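Local coordinates for protein 4-amino-4-deoxy-L-arabinose transferase or related glycosyltransferases of PMT family (Cupriavidus metallidurans, PDB 5EZM) that is a membrane-embedded, zinc-binding glycosyltransferase of the GT-C fold that probably transfers 4-amino-4-deoxy-L-arabinose from a polyprenyl phosphate carrier to lipid A, at residues Trp532-Pro544 with Met556-Asn570. Sequence-based numbering, arbitrary orientation.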
ATOM      1  N   TRP A 532      23.002 -28.999 -10.454  1.00 74.77           N
ATOM      2  CA  TRP A 532      23.955 -28.345  -9.566  1.00 74.01           C
ATOM      3  C   TRP A 532      25.330 -28.990  -9.653  1.00 79.55           C
ATOM      4  O   TRP A 532      26.348 -28.292  -9.588  1.00 83.90           O
ATOM      5  CB  TRP A 532      23.424 -28.396  -8.135  1.00 72.73           C
ATOM      6  CG  TRP A 532      24.267 -27.701  -7.116  1.00 73.18           C
ATOM      7  CD1 TRP A 532      25.133 -28.280  -6.234  1.00 73.34           C
ATOM      8  CD2 TRP A 532      24.305 -26.294  -6.852  1.00 71.21           C
ATOM      9  NE1 TRP A 532      25.714 -27.320  -5.446  1.00 71.64           N
ATOM     10  CE2 TRP A 532      25.219 -26.092  -5.801  1.00 69.33           C
ATOM     11  CE3 TRP A 532      23.658 -25.184  -7.405  1.00 71.24           C
ATOM     12  CZ2 TRP A 532      25.502 -24.831  -5.293  1.00 68.05           C
ATOM     13  CZ3 TRP A 532      23.942 -23.930  -6.897  1.00 69.90           C
ATOM     14  CH2 TRP A 532      24.858 -23.764  -5.855  1.00 68.03           C
ATOM     15  N   LYS A 533      25.378 -30.312  -9.803  1.00 80.58           N
ATOM     16  CA  LYS A 533      26.644 -31.027  -9.867  1.00 85.14           C
ATOM     17  C   LYS A 533      27.169 -31.197 -11.284  1.00 89.02           C
ATOM     18  O   LYS A 533      28.373 -31.418 -11.456  1.00 92.90           O
ATOM     19  CB  LYS A 533      26.507 -32.406  -9.212  1.00 88.57           C
ATOM     20  CG  LYS A 533      26.332 -32.353  -7.703  1.00 88.04           C
ATOM     21  CD  LYS A 533      26.368 -33.741  -7.087  1.00 90.71           C
ATOM     22  CE  LYS A 533      25.167 -34.564  -7.511  1.00 92.34           C
ATOM     23  NZ  LYS A 533      25.150 -35.890  -6.831  1.00 97.20           N
ATOM     24  N   ASN A 534      26.308 -31.100 -12.299  1.00 88.36           N
ATOM     25  CA  ASN A 534      26.731 -31.325 -13.672  1.00 91.66           C
ATOM     26  C   ASN A 534      26.458 -30.163 -14.612  1.00 89.60           C
ATOM     27  O   ASN A 534      27.038 -30.130 -15.702  1.00 92.74           O
ATOM     28  CB  ASN A 534      26.061 -32.587 -14.240  1.00 96.43           C
ATOM     29  CG  ASN A 534      26.447 -33.844 -13.480  1.00100.99           C
ATOM     30  OD1 ASN A 534      25.794 -34.216 -12.504  1.00100.94           O
ATOM     31  ND2 ASN A 534      27.513 -34.507 -13.924  1.00104.51           N
ATOM     32  N   GLY A 535      25.607 -29.217 -14.233  1.00 85.63           N
ATOM     33  CA  GLY A 535      25.274 -28.102 -15.093  1.00 84.84           C
ATOM     34  C   GLY A 535      26.329 -27.015 -15.060  1.00 86.74           C
ATOM     35  O   GLY A 535      27.481 -27.227 -14.672  1.00 90.12           O
ATOM     36  N   GLN A 536      25.917 -25.825 -15.487  1.00 85.49           N
ATOM     37  CA  GLN A 536      26.811 -24.683 -15.524  1.00 85.34           C
ATOM     38  C   GLN A 536      27.055 -24.156 -14.113  1.00 82.14           C
ATOM     39  O   GLN A 536      26.278 -24.428 -13.195  1.00 79.77           O
ATOM     40  CB  GLN A 536      26.224 -23.583 -16.404  1.00 84.63           C
ATOM     41  CG  GLN A 536      24.872 -23.069 -15.943  1.00 81.76           C
ATOM     42  CD  GLN A 536      24.367 -21.930 -16.806  1.00 84.37           C
ATOM     43  OE1 GLN A 536      25.154 -21.149 -17.344  1.00 85.78           O
ATOM     44  NE2 GLN A 536      23.050 -21.835 -16.953  1.00 84.55           N
ATOM     45  N   PRO A 537      28.141 -23.409 -13.910  1.00 82.54           N
ATOM     46  CA  PRO A 537      28.351 -22.765 -12.608  1.00 80.07           C
ATOM     47  C   PRO A 537      27.237 -21.772 -12.317  1.00 79.56           C
ATOM     48  O   PRO A 537      26.892 -20.935 -13.155  1.00 80.85           O
ATOM     49  CB  PRO A 537      29.709 -22.071 -12.767  1.00 81.00           C
ATOM     50  CG  PRO A 537      29.892 -21.925 -14.239  1.00 84.82           C
ATOM     51  CD  PRO A 537      29.259 -23.146 -14.831  1.00 86.26           C
ATOM     52  N   ALA A 538      26.666 -21.880 -11.122  1.00 77.17           N
ATOM     53  CA  ALA A 538      25.546 -21.032 -10.745  1.00 74.21           C
ATOM     54  C   ALA A 538      25.555 -20.827  -9.237  1.00 72.66           C
ATOM     55  O   ALA A 538      26.359 -21.414  -8.509  1.00 76.24           O
ATOM     56  CB  ALA A 538      24.216 -21.632 -11.207  1.00 71.79           C
ATOM     57  N   MET A 539      24.650 -19.967  -8.781  1.00 66.34           N
ATOM     58  CA  MET A 539      24.420 -19.724  -7.368  1.00 62.25           C
ATOM     59  C   MET A 539      23.006 -20.158  -7.014  1.00 60.61           C
ATOM     60  O   MET A 539      22.185 -20.450  -7.886  1.00 59.57           O
ATOM     61  CB  MET A 539      24.627 -18.247  -7.010  1.00 59.82           C
ATOM     62  CG  MET A 539      26.058 -17.773  -7.124  1.00 60.92           C
ATOM     63  SD  MET A 539      26.260 -16.090  -6.518  1.00 60.12           S
ATOM     64  CE  MET A 539      28.000 -15.824  -6.853  1.00 62.83           C
ATOM     65  N   ALA A 540      22.726 -20.191  -5.714  1.00 60.83           N
ATOM     66  CA  ALA A 540      21.408 -20.573  -5.231  1.00 57.22           C
ATOM     67  C   ALA A 540      21.129 -19.866  -3.915  1.00 55.67           C
ATOM     68  O   ALA A 540      22.041 -19.652  -3.109  1.00 58.19           O
ATOM     69  CB  ALA A 540      21.294 -22.090  -5.051  1.00 58.30           C
ATOM     70  N   VAL A 541      19.865 -19.499  -3.714  1.00 53.77           N
ATOM     71  CA  VAL A 541      19.384 -18.902  -2.475  1.00 54.76           C
ATOM     72  C   VAL A 541      18.440 -19.898  -1.819  1.00 58.74           C
ATOM     73  O   VAL A 541      17.557 -20.454  -2.484  1.00 61.04           O
ATOM     74  CB  VAL A 541      18.671 -17.562  -2.728  1.00 54.03           C
ATOM     75  CG1 VAL A 541      18.198 -16.955  -1.417  1.00 54.08           C
ATOM     76  CG2 VAL A 541      19.587 -16.600  -3.456  1.00 55.91           C
ATOM     77  N   MET A 542      18.626 -20.130  -0.521  1.00 60.87           N
ATOM     78  CA  MET A 542      17.769 -21.068   0.192  1.00 63.26           C
ATOM     79  C   MET A 542      17.663 -20.629   1.643  1.00 64.51           C
ATOM     80  O   MET A 542      18.361 -19.720   2.088  1.00 63.46           O
ATOM     81  CB  MET A 542      18.307 -22.497   0.090  1.00 65.10           C
ATOM     82  CG  MET A 542      19.664 -22.688   0.744  1.00 66.05           C
ATOM     83  SD  MET A 542      20.508 -24.165   0.149  1.00 67.38           S
ATOM     84  CE  MET A 542      20.747 -23.741  -1.574  1.00 65.47           C
ATOM     85  N   SER A 543      16.764 -21.269   2.377  1.00 66.09           N
ATOM     86  CA  SER A 543      16.699 -21.043   3.809  1.00 66.57           C
ATOM     87  C   SER A 543      17.795 -21.849   4.500  1.00 70.01           C
ATOM     88  O   SER A 543      18.352 -22.782   3.915  1.00 72.84           O
ATOM     89  CB  SER A 543      15.323 -21.428   4.342  1.00 69.44           C
ATOM     90  OG  SER A 543      15.047 -22.797   4.120  1.00 73.71           O
ATOM     91  N   PRO A 544      18.154 -21.488   5.736  1.00 71.10           N
ATOM     92  CA  PRO A 544      19.160 -22.293   6.448  1.00 73.43           C
ATOM     93  C   PRO A 544      18.752 -23.747   6.615  1.00 76.32           C
ATOM     94  O   PRO A 544      19.581 -24.645   6.418  1.00 76.12           O
ATOM     95  CB  PRO A 544      19.288 -21.573   7.797  1.00 75.50           C
ATOM     96  CG  PRO A 544      18.892 -20.171   7.506  1.00 74.03           C
ATOM     97  CD  PRO A 544      17.808 -20.261   6.474  1.00 71.61           C
ATOM     98  N   MET A 556      28.198 -27.639  -1.310  1.00 75.72           N
ATOM     99  CA  MET A 556      27.994 -26.287  -1.801  1.00 74.50           C
ATOM    100  C   MET A 556      28.836 -25.324  -0.981  1.00 75.12           C
ATOM    101  O   MET A 556      28.980 -25.491   0.233  1.00 77.45           O
ATOM    102  CB  MET A 556      26.514 -25.901  -1.732  1.00 71.88           C
ATOM    103  CG  MET A 556      25.776 -26.569  -0.592  1.00 71.49           C
ATOM    104  SD  MET A 556      23.985 -26.429  -0.710  1.00 68.30           S
ATOM    105  CE  MET A 556      23.505 -27.518   0.629  1.00 68.25           C
ATOM    106  N   TYR A 557      29.389 -24.321  -1.656  1.00 72.95           N
ATOM    107  CA  TYR A 557      30.280 -23.350  -1.039  1.00 72.22           C
ATOM    108  C   TYR A 557      29.514 -22.063  -0.770  1.00 67.36           C
ATOM    109  O   TYR A 557      28.888 -21.505  -1.678  1.00 65.70           O
ATOM    110  CB  TYR A 557      31.490 -23.097  -1.938  1.00 76.93           C
ATOM    111  CG  TYR A 557      32.217 -24.378  -2.293  1.00 82.18           C
ATOM    112  CD1 TYR A 557      33.269 -24.842  -1.514  1.00 85.63           C
ATOM    113  CD2 TYR A 557      31.829 -25.137  -3.391  1.00 82.06           C
ATOM    114  CE1 TYR A 557      33.922 -26.018  -1.828  1.00 88.95           C
ATOM    115  CE2 TYR A 557      32.475 -26.314  -3.710  1.00 84.69           C
ATOM    116  CZ  TYR A 557      33.520 -26.749  -2.927  1.00 89.03           C
ATOM    117  OH  TYR A 557      34.166 -27.921  -3.245  1.00 94.26           O
ATOM    118  N   VAL A 558      29.557 -21.604   0.477  1.00 65.16           N
ATOM    119  CA  VAL A 558      28.703 -20.509   0.927  1.00 64.77           C
ATOM    120  C   VAL A 558      29.247 -19.184   0.406  1.00 65.57           C
ATOM    121  O   VAL A 558      30.396 -18.821   0.680  1.00 68.51           O
ATOM    122  CB  VAL A 558      28.596 -20.491   2.457  1.00 66.11           C
ATOM    123  CG1 VAL A 558      27.591 -19.449   2.896  1.00 62.85           C
ATOM    124  CG2 VAL A 558      28.223 -21.872   2.983  1.00 67.56           C
ATOM    125  N   VAL A 559      28.420 -18.453  -0.335  1.00 62.73           N
ATOM    126  CA  VAL A 559      28.800 -17.127  -0.812  1.00 61.63           C
ATOM    127  C   VAL A 559      28.459 -16.057   0.213  1.00 60.00           C
ATOM    128  O   VAL A 559      29.291 -15.208   0.539  1.00 60.98           O
ATOM    129  CB  VAL A 559      28.131 -16.829  -2.171  1.00 60.68           C
ATOM    130  CG1 VAL A 559      28.629 -15.500  -2.720  1.00 62.07           C
ATOM    131  CG2 VAL A 559      28.396 -17.953  -3.155  1.00 61.25           C
ATOM    132  N   ALA A 560      27.237 -16.073   0.742  1.00 59.46           N
ATOM    133  CA  ALA A 560      26.858 -15.074   1.734  1.00 59.93           C
ATOM    134  C   ALA A 560      25.742 -15.627   2.607  1.00 57.74           C
ATOM    135  O   ALA A 560      25.020 -16.545   2.215  1.00 55.86           O
ATOM    136  CB  ALA A 560      26.428 -13.759   1.075  1.00 58.20           C
ATOM    137  N   ARG A 561      25.615 -15.056   3.804  1.00 59.59           N
ATOM    138  CA  ARG A 561      24.561 -15.433   4.734  1.00 62.25           C
ATOM    139  C   ARG A 561      24.015 -14.191   5.419  1.00 66.35           C
ATOM    140  O   ARG A 561      24.727 -13.204   5.613  1.00 69.60           O
ATOM    141  CB  ARG A 561      25.049 -16.403   5.820  1.00 66.51           C
ATOM    142  CG  ARG A 561      25.858 -17.577   5.323  1.00 68.00           C
ATOM    143  CD  ARG A 561      26.307 -18.473   6.473  1.00 71.27           C
ATOM    144  NE  ARG A 561      26.944 -17.732   7.563  1.00 72.85           N
ATOM    145  CZ  ARG A 561      28.228 -17.389   7.588  1.00 73.94           C
ATOM    146  NH1 ARG A 561      29.024 -17.705   6.577  1.00 75.27           N
ATOM    147  NH2 ARG A 561      28.718 -16.722   8.624  1.00 75.71           N
ATOM    148  N   ASP A 562      22.738 -14.254   5.777  1.00 68.44           N
ATOM    149  CA  ASP A 562      22.165 -13.367   6.784  1.00 71.37           C
ATOM    150  C   ASP A 562      21.221 -14.219   7.626  1.00 73.99           C
ATOM    151  O   ASP A 562      21.327 -15.451   7.664  1.00 76.87           O
ATOM    152  CB  ASP A 562      21.509 -12.134   6.140  1.00 72.00           C
ATOM    153  CG  ASP A 562      20.450 -12.494   5.124  1.00 71.96           C
ATOM    154  OD1 ASP A 562      19.630 -13.392   5.407  1.00 73.28           O
ATOM    155  OD2 ASP A 562      20.433 -11.871   4.041  1.00 70.55           O
ATOM    156  N   TRP A 563      20.273 -13.579   8.306  1.00 74.37           N
ATOM    157  CA  TRP A 563      19.416 -14.315   9.226  1.00 73.64           C
ATOM    158  C   TRP A 563      18.320 -15.109   8.524  1.00 76.14           C
ATOM    159  O   TRP A 563      17.755 -16.027   9.130  1.00 77.41           O
ATOM    160  CB  TRP A 563      18.788 -13.358  10.235  1.00 69.42           C
ATOM    161  CG  TRP A 563      19.769 -12.776  11.187  1.00 69.25           C
ATOM    162  CD1 TRP A 563      20.147 -11.467  11.278  1.00 71.26           C
ATOM    163  CD2 TRP A 563      20.507 -13.477  12.192  1.00 69.80           C
ATOM    164  NE1 TRP A 563      21.071 -11.310  12.283  1.00 73.61           N
ATOM    165  CE2 TRP A 563      21.311 -12.530  12.859  1.00 72.75           C
ATOM    166  CE3 TRP A 563      20.562 -14.814  12.597  1.00 66.92           C
ATOM    167  CZ2 TRP A 563      22.153 -12.876  13.909  1.00 74.87           C
ATOM    168  CZ3 TRP A 563      21.404 -15.157  13.634  1.00 69.03           C
ATOM    169  CH2 TRP A 563      22.192 -14.193  14.277  1.00 74.40           C
ATOM    170  N   ARG A 564      18.008 -14.789   7.269  1.00 77.35           N
ATOM    171  CA  ARG A 564      16.886 -15.404   6.583  1.00 79.98           C
ATOM    172  C   ARG A 564      17.272 -16.213   5.354  1.00 77.54           C
ATOM    173  O   ARG A 564      16.410 -16.909   4.803  1.00 79.23           O
ATOM    174  CB  ARG A 564      15.862 -14.334   6.168  1.00 84.07           C
ATOM    175  CG  ARG A 564      15.232 -13.588   7.339  1.00 93.28           C
ATOM    176  CD  ARG A 564      14.145 -12.619   6.883  1.00 99.98           C
ATOM    177  NE  ARG A 564      13.057 -13.299   6.182  1.00105.83           N
ATOM    178  CZ  ARG A 564      12.909 -13.315   4.860  1.00107.81           C
ATOM    179  NH1 ARG A 564      13.779 -12.680   4.086  1.00107.17           N
ATOM    180  NH2 ARG A 564      11.892 -13.964   4.309  1.00109.35           N
ATOM    181  N   ARG A 565      18.525 -16.155   4.908  1.00 72.24           N
ATOM    182  CA  ARG A 565      18.887 -16.798   3.656  1.00 67.97           C
ATOM    183  C   ARG A 565      20.353 -17.206   3.678  1.00 69.88           C
ATOM    184  O   ARG A 565      21.193 -16.556   4.310  1.00 73.15           O
ATOM    185  CB  ARG A 565      18.602 -15.877   2.456  1.00 64.39           C
ATOM    186  CG  ARG A 565      19.120 -14.460   2.634  1.00 61.99           C
ATOM    187  CD  ARG A 565      18.880 -13.557   1.429  1.00 56.36           C
ATOM    188  NE  ARG A 565      17.489 -13.142   1.268  1.00 53.01           N
ATOM    189  CZ  ARG A 565      16.880 -12.213   2.003  1.00 53.33           C
ATOM    190  NH1 ARG A 565      17.521 -11.597   2.990  1.00 51.44           N
ATOM    191  NH2 ARG A 565      15.611 -11.906   1.759  1.00 55.04           N
ATOM    192  N   VAL A 566      20.634 -18.310   2.993  1.00 65.93           N
ATOM    193  CA  VAL A 566      21.980 -18.775   2.688  1.00 63.56           C
ATOM    194  C   VAL A 566      22.129 -18.750   1.173  1.00 62.44           C
ATOM    195  O   VAL A 566      21.246 -19.235   0.451  1.00 65.27           O
ATOM    196  CB  VAL A 566      22.235 -20.191   3.237  1.00 62.16           C
ATOM    197  CG1 VAL A 566      23.679 -20.609   2.997  1.00 63.02           C
ATOM    198  CG2 VAL A 566      21.880 -20.270   4.712  1.00 62.11           C
ATOM    199  N   VAL A 567      23.231 -18.175   0.697  1.00 58.07           N
ATOM    200  CA  VAL A 567      23.501 -18.024  -0.728  1.00 57.55           C
ATOM    201  C   VAL A 567      24.797 -18.754  -1.039  1.00 61.33           C
ATOM    202  O   VAL A 567      25.861 -18.400  -0.506  1.00 64.73           O
ATOM    203  CB  VAL A 567      23.592 -16.547  -1.143  1.00 56.12           C
ATOM    204  CG1 VAL A 567      23.827 -16.438  -2.643  1.00 54.15           C
ATOM    205  CG2 VAL A 567      22.327 -15.804  -0.734  1.00 56.02           C
ATOM    206  N   VAL A 568      24.711 -19.755  -1.916  1.00 59.54           N
ATOM    207  CA  VAL A 568      25.804 -20.682  -2.173  1.00 58.13           C
ATOM    208  C   VAL A 568      26.118 -20.705  -3.665  1.00 57.63           C
ATOM    209  O   VAL A 568      25.373 -20.180  -4.494  1.00 55.28           O
ATOM    210  CB  VAL A 568      25.476 -22.103  -1.676  1.00 56.48           C
ATOM    211  CG1 VAL A 568      25.151 -22.084  -0.190  1.00 58.30           C
ATOM    212  CG2 VAL A 568      24.314 -22.676  -2.467  1.00 52.90           C
ATOM    213  N   ALA A 569      27.246 -21.334  -3.994  1.00 60.41           N
ATOM    214  CA  ALA A 569      27.653 -21.586  -5.369  1.00 61.64           C
ATOM    215  C   ALA A 569      28.110 -23.035  -5.499  1.00 62.17           C
ATOM    216  O   ALA A 569      28.442 -23.692  -4.508  1.00 59.87           O
ATOM    217  CB  ALA A 569      28.772 -20.637  -5.815  1.00 62.51           C
ATOM    218  N   ASN A 570      28.105 -23.540  -6.733  1.00 65.58           N
ATOM    219  CA  ASN A 570      28.495 -24.921  -6.997  1.00 70.96           C
ATOM    220  C   ASN A 570      29.942 -25.058  -7.445  1.00 73.03           C
ATOM    221  O   ASN A 570      30.385 -26.175  -7.728  1.00 74.56           O
ATOM    222  CB  ASN A 570      27.568 -25.560  -8.041  1.00 71.79           C
ATOM    223  CG  ASN A 570      27.585 -24.837  -9.369  1.00 71.01           C
ATOM    224  OD1 ASN A 570      28.097 -23.721  -9.482  1.00 71.51           O
ATOM    225  ND2 ASN A 570      27.003 -25.466 -10.385  1.00 69.55           N
TER
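One face of the Trp-532 indole carries the CB of Asn-570 over its six-membered ring, a CH-pi contact with CB 3.5 Å from the centroid of that ring. In the plane of the indole, at its edge, lie the backbone carbons of Met-539 and Val-568. Val-568 CG2 approaches obliquely, 3.6 Å from Trp-532 CH2, and Met-556 CB also meets the benzo part. A broad, flat indole suits this place because it takes Asn-570 CB on a face while touching Val-568 and Met-556; Phe-528 of its own helix meets the ring as well. The Asn-570 amide is turned 41° from the indole. A chi1 of 60° directs it toward the backbone groups at and after the end of helix 525-534. ND2 donates to Trp-532 O at 3.0 Å and to Gln-536 O at 3.1 Å, both acceptors close to the amide plane. OD1 takes the N-H of Ala-538 from above its carbonyl plane, 2.9 Å from Ala-538 N. Asparagine fits because its amide offers two N-H groups and a carbonyl oxygen on one short side chain.

Beyond it, strands 539-542 and 566-569 run antiparallel. Ala-540/Val-568 and Met-542/Val-566 are hydrogen-bonded pairs; Met-539/Ala-569 and Val-541/Val-567 are non-hydrogen-bonded. The unbranched chain of Met-542, bent at chi3 (64°), can lay CG against Val-566 and CE 3.8 Å from Val-568 CG2. On the other face Val-541 CG2 lies beside Val-567 CG2 at 3.9 Å, and Ile-473 of helix 470-474 touches Met-539 and Val-567.

Strand 539-542 also bonds to strand 483-486, so the contact joins the middle of the C-terminal domain's mixed sheet to its antiparallel side. With both N-H groups and OD1 engaged, three bonds fix the flip of the Asn-570 amide and tie the helix end, at Trp-532 O, to Gln-536 and Ala-538 in the loop before strand 539-542.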